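Local coordinates for protein dihydropteroate synthase (Xanthomonas albilineans, PDB 6Q62) that probably catalyses the condensation of para-aminobenzoate with 6-hydroxymethyl-7,8-dihydropterin diphosphate to give 7,8-dihydropteroate, the precursor of folates, at residues 223-229 / 239-245. Sequence-based numbering, arbitrary orientation. Where two conformers were deposited one is given.
Sequences LSRKRSI and EQRVAGS. With 6GU (6-chloroguanine), chain E; SO4 (sulfate ion), chain I.
Ser245 OG relays between the two segments: it accepts the amide hydrogen of Arg225 N at 2.8 Å and donates to Arg241 O at 2.7 Å, one helical turn back. Arg241 O also takes the backbone bond from Ser245 N, and the two donors reach it from opposite faces of its plane. Beside this buried relay the packing is close. The CG2 branch of Ile229, anti to the backbone N, lies 3.6 Å from Gly244 C; Gly244 has no side chain, consistent with this close approach of helix 227-233 to helix 242-254. Both helices follow the strand 220-221 in the TIM barrel of this pterin-binding family, and the type II turn 223-226 between strand and helix carries Lys226 to the 6-chloroguanine pocket. Toward solvent the contact is looser and carried by charged chains. Extended from CG to NE, Arg241 passes along the turn until NH1 donates to Arg225 O (2.8 Å), which lies in the guanidinium plane; NH1 and NH2 also grip O3 and O4 of a sulfate, with N-H...O angles of 163° and 169°. The bent chain of Arg227 lays its guanidinium face over sulfate O4. Arg225 runs alongside Val242, its NH2 3.9 Å from Val242 CG2 and salt-bridged to Asp264.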
ATOM      1  N   LEU A 223      -3.571  -6.280  11.109  1.00  9.70           N
ATOM      2  CA  LEU A 223      -2.145  -6.636  11.046  1.00 11.18           C
ATOM      3  C   LEU A 223      -1.313  -5.399  11.353  1.00 15.53           C
ATOM      4  O   LEU A 223      -0.085  -5.427  11.232  1.00 17.52           O
ATOM      5  CB  LEU A 223      -1.788  -7.152   9.627  1.00 11.94           C
ATOM      6  CG  LEU A 223      -2.497  -8.411   9.125  1.00 17.54           C
ATOM      7  CD1 LEU A 223      -3.499  -8.072   8.034  1.00 18.98           C
ATOM      8  CD2 LEU A 223      -1.514  -9.376   8.549  1.00 19.98           C
ATOM      9  N   SER A 224      -1.972  -4.343  11.805  1.00  9.44           N
ATOM     10  CA  SER A 224      -1.364  -3.029  11.991  1.00  8.40           C
ATOM     11  C   SER A 224      -0.126  -2.975  12.877  1.00  9.94           C
ATOM     12  O   SER A 224      -0.178  -3.168  14.080  1.00 11.90           O
ATOM     13  CB  SER A 224      -2.405  -2.027  12.465  1.00  9.53           C
ATOM     14  OG  SER A 224      -1.858  -0.730  12.366  1.00 11.01           O
ATOM     15  N   ARG A 225       1.015  -2.653  12.238  1.00 10.20           N
ATOM     16  CA  ARG A 225       2.331  -2.467  12.857  1.00  9.67           C
ATOM     17  C   ARG A 225       2.766  -3.676  13.671  1.00 11.89           C
ATOM     18  O   ARG A 225       3.612  -3.554  14.570  1.00 11.99           O
ATOM     19  CB  ARG A 225       2.350  -1.195  13.725  1.00  8.46           C
ATOM     20  CG  ARG A 225       2.007   0.080  12.932  1.00  9.61           C
ATOM     21  CD  ARG A 225       1.984   1.224  13.906  1.00  9.99           C
ATOM     22  NE  ARG A 225       1.753   2.518  13.256  1.00 13.94           N
ATOM     23  CZ  ARG A 225       2.086   3.682  13.800  1.00 27.08           C
ATOM     24  NH1 ARG A 225       2.624   3.724  15.012  1.00 18.38           N
ATOM     25  NH2 ARG A 225       1.873   4.813  13.144  1.00 21.29           N
ATOM     26  N   LYS A 226       2.208  -4.839  13.332  1.00 10.26           N
ATOM     27  CA  LYS A 226       2.506  -6.032  14.111  1.00  9.95           C
ATOM     28  C   LYS A 226       3.890  -6.600  13.820  1.00 14.54           C
ATOM     29  O   LYS A 226       4.492  -6.299  12.779  1.00 13.18           O
ATOM     30  CB  LYS A 226       1.411  -7.066  13.949  1.00 12.41           C
ATOM     31  CG  LYS A 226       0.119  -6.567  14.634  1.00 14.24           C
ATOM     32  CD  LYS A 226      -0.948  -7.606  14.689  1.00 12.25           C
ATOM     33  CE  LYS A 226      -1.996  -7.119  15.674  1.00 17.02           C
ATOM     34  NZ  LYS A 226      -3.168  -7.984  15.616  1.00 22.36           N
ATOM     35  N   ARG A 227       4.404  -7.422  14.759  1.00 12.77           N
ATOM     36  CA  ARG A 227       5.735  -8.016  14.662  1.00 12.16           C
ATOM     37  C   ARG A 227       5.942  -8.707  13.333  1.00 16.16           C
ATOM     38  O   ARG A 227       7.033  -8.566  12.782  1.00 16.13           O
ATOM     39  CB  ARG A 227       5.988  -9.010  15.833  1.00 13.95           C
ATOM     40  CG  ARG A 227       7.348  -9.724  15.778  1.00 29.08           C
ATOM     41  CD  ARG A 227       7.566 -10.699  16.930  1.00 37.69           C
ATOM     42  NE  ARG A 227       7.569 -10.018  18.230  1.00 50.06           N
ATOM     43  CZ  ARG A 227       8.656  -9.571  18.856  1.00 70.62           C
ATOM     44  NH1 ARG A 227       9.863  -9.781  18.341  1.00 59.55           N
ATOM     45  NH2 ARG A 227       8.547  -8.943  20.020  1.00 57.31           N
ATOM     46  N   SER A 228       4.951  -9.472  12.830  0.50 12.58           N
ATOM     47  CA  SER A 228       5.074 -10.181  11.556  0.50 12.48           C
ATOM     48  C   SER A 228       5.344  -9.244  10.416  0.50 15.04           C
ATOM     49  O   SER A 228       6.181  -9.567   9.573  0.50 14.15           O
ATOM     50  CB  SER A 228       3.856 -11.047  11.281  0.50 15.21           C
ATOM     51  OG  SER A 228       3.862 -12.107  12.217  0.50 15.32           O
ATOM     52  N   ILE A 229       4.707  -8.043  10.424  1.00 11.38           N
ATOM     53  CA  ILE A 229       4.969  -7.030   9.385  1.00 11.57           C
ATOM     54  C   ILE A 229       6.425  -6.568   9.501  1.00 15.91           C
ATOM     55  O   ILE A 229       7.111  -6.455   8.476  1.00 14.73           O
ATOM     56  CB  ILE A 229       3.985  -5.847   9.456  1.00 14.43           C
ATOM     57  CG1 ILE A 229       2.523  -6.329   9.319  1.00 14.13           C
ATOM     58  CG2 ILE A 229       4.324  -4.809   8.394  1.00 14.32           C
ATOM     59  CD1 ILE A 229       2.162  -7.235   8.072  1.00 15.08           C
ATOM     60  N   GLU A 239       6.533   2.226  14.377  1.00 18.05           N
ATOM     61  CA  GLU A 239       6.286   3.388  13.516  1.00 18.98           C
ATOM     62  C   GLU A 239       6.913   3.267  12.122  1.00 19.65           C
ATOM     63  O   GLU A 239       6.559   4.045  11.247  1.00 20.62           O
ATOM     64  CB  GLU A 239       6.715   4.729  14.174  1.00 21.55           C
ATOM     65  CG  GLU A 239       6.693   4.783  15.694  1.00 38.76           C
ATOM     66  CD  GLU A 239       7.934   4.211  16.352  1.00 66.44           C
ATOM     67  OE1 GLU A 239       7.814   3.169  17.035  1.00 63.25           O
ATOM     68  OE2 GLU A 239       9.028   4.795  16.173  1.00 67.12           O
ATOM     69  N   GLN A 240       7.861   2.326  11.923  1.00 15.81           N
ATOM     70  CA  GLN A 240       8.566   2.091  10.651  1.00 14.89           C
ATOM     71  C   GLN A 240       7.795   1.085   9.802  1.00 15.93           C
ATOM     72  O   GLN A 240       8.150   0.842   8.650  1.00 16.33           O
ATOM     73  CB  GLN A 240       9.993   1.540  10.917  1.00 16.17           C
ATOM     74  CG  GLN A 240      10.895   2.511  11.671  1.00 23.95           C
ATOM     75  CD  GLN A 240      12.221   1.905  12.093  1.00 37.79           C
ATOM     76  OE1 GLN A 240      12.351   0.699  12.354  1.00 29.53           O
ATOM     77  NE2 GLN A 240      13.238   2.754  12.172  1.00 32.44           N
ATOM     78  N   ARG A 241       6.698   0.521  10.370  1.00 11.03           N
ATOM     79  CA  ARG A 241       5.937  -0.546   9.713  1.00  9.06           C
ATOM     80  C   ARG A 241       4.675  -0.069   9.017  1.00 10.71           C
ATOM     81  O   ARG A 241       3.833  -0.889   8.632  1.00 10.33           O
ATOM     82  CB  ARG A 241       5.556  -1.610  10.761  1.00 10.31           C
ATOM     83  CG  ARG A 241       6.746  -2.288  11.390  1.00 14.18           C
ATOM     84  CD  ARG A 241       6.314  -3.040  12.621  1.00 16.70           C
ATOM     85  NE  ARG A 241       7.476  -3.576  13.334  1.00 17.06           N
ATOM     86  CZ  ARG A 241       7.421  -4.198  14.505  1.00 24.42           C
ATOM     87  NH1 ARG A 241       6.257  -4.379  15.114  1.00 12.99           N
ATOM     88  NH2 ARG A 241       8.529  -4.672  15.062  1.00 19.42           N
ATOM     89  N   VAL A 242       4.559   1.221   8.809  1.00 11.17           N
ATOM     90  CA  VAL A 242       3.342   1.762   8.206  1.00  9.58           C
ATOM     91  C   VAL A 242       3.128   1.268   6.760  1.00 10.81           C
ATOM     92  O   VAL A 242       2.058   0.755   6.455  1.00  9.23           O
ATOM     93  CB  VAL A 242       3.291   3.283   8.315  1.00 13.94           C
ATOM     94  CG1 VAL A 242       2.012   3.820   7.695  1.00 13.47           C
ATOM     95  CG2 VAL A 242       3.443   3.751   9.763  1.00 15.00           C
ATOM     96  N   ALA A 243       4.144   1.388   5.873  1.00  9.88           N
ATOM     97  CA  ALA A 243       3.940   0.938   4.499  1.00  9.63           C
ATOM     98  C   ALA A 243       3.615  -0.552   4.385  1.00 10.33           C
ATOM     99  O   ALA A 243       2.699  -0.930   3.643  1.00  9.87           O
ATOM    100  CB  ALA A 243       5.161   1.275   3.658  1.00 10.33           C
ATOM    101  N   GLY A 244       4.319  -1.402   5.137  1.00  8.98           N
ATOM    102  CA  GLY A 244       4.037  -2.831   5.109  1.00  8.46           C
ATOM    103  C   GLY A 244       2.649  -3.162   5.651  1.00  8.46           C
ATOM    104  O   GLY A 244       1.989  -4.082   5.147  1.00  7.80           O
ATOM    105  N   SER A 245       2.209  -2.397   6.677  1.00  6.28           N
ATOM    106  CA  SER A 245       0.869  -2.581   7.283  1.00  7.57           C
ATOM    107  C   SER A 245      -0.223  -2.187   6.285  1.00 10.47           C
ATOM    108  O   SER A 245      -1.198  -2.925   6.111  1.00  8.49           O
ATOM    109  CB  SER A 245       0.751  -1.758   8.556  1.00 10.53           C
ATOM    110  OG  SER A 245       1.679  -2.216   9.530  1.00 10.90           O
TER
HETATM  111 CL6  6GU E 401      -5.935  -8.271  15.210  1.00 32.98          CL
HETATM  112  N1  6GU E 401      -8.247  -7.959  16.053  1.00 18.64           N
HETATM  113  C2  6GU E 401      -9.124  -7.548  17.056  1.00 16.84           C
HETATM  114  N2  6GU E 401     -10.390  -7.863  16.822  1.00 20.10           N
HETATM  115  N3  6GU E 401      -8.771  -6.896  18.221  1.00 12.39           N
HETATM  116  C4  6GU E 401      -7.415  -6.692  18.359  1.00 13.50           C
HETATM  117  C5  6GU E 401      -6.460  -7.104  17.392  1.00 20.19           C
HETATM  118  C6  6GU E 401      -6.977  -7.717  16.295  1.00 21.79           C
HETATM  119  N7  6GU E 401      -5.184  -6.768  17.838  1.00 20.52           N
HETATM  120  C8  6GU E 401      -5.411  -6.163  19.071  1.00 20.86           C
HETATM  121  N9  6GU E 401      -6.727  -6.096  19.408  1.00 18.12           N
HETATM  122  S   SO4 I 405       7.078  -5.720  18.391  1.00 58.74           S
HETATM  123  O1  SO4 I 405       7.560  -4.638  19.253  1.00 58.93           O
HETATM  124  O2  SO4 I 405       6.781  -6.910  19.194  1.00 59.60           O
HETATM  125  O3  SO4 I 405       5.865  -5.274  17.716  1.00 57.46           O
HETATM  126  O4  SO4 I 405       8.107  -6.085  17.427  1.00 58.28           O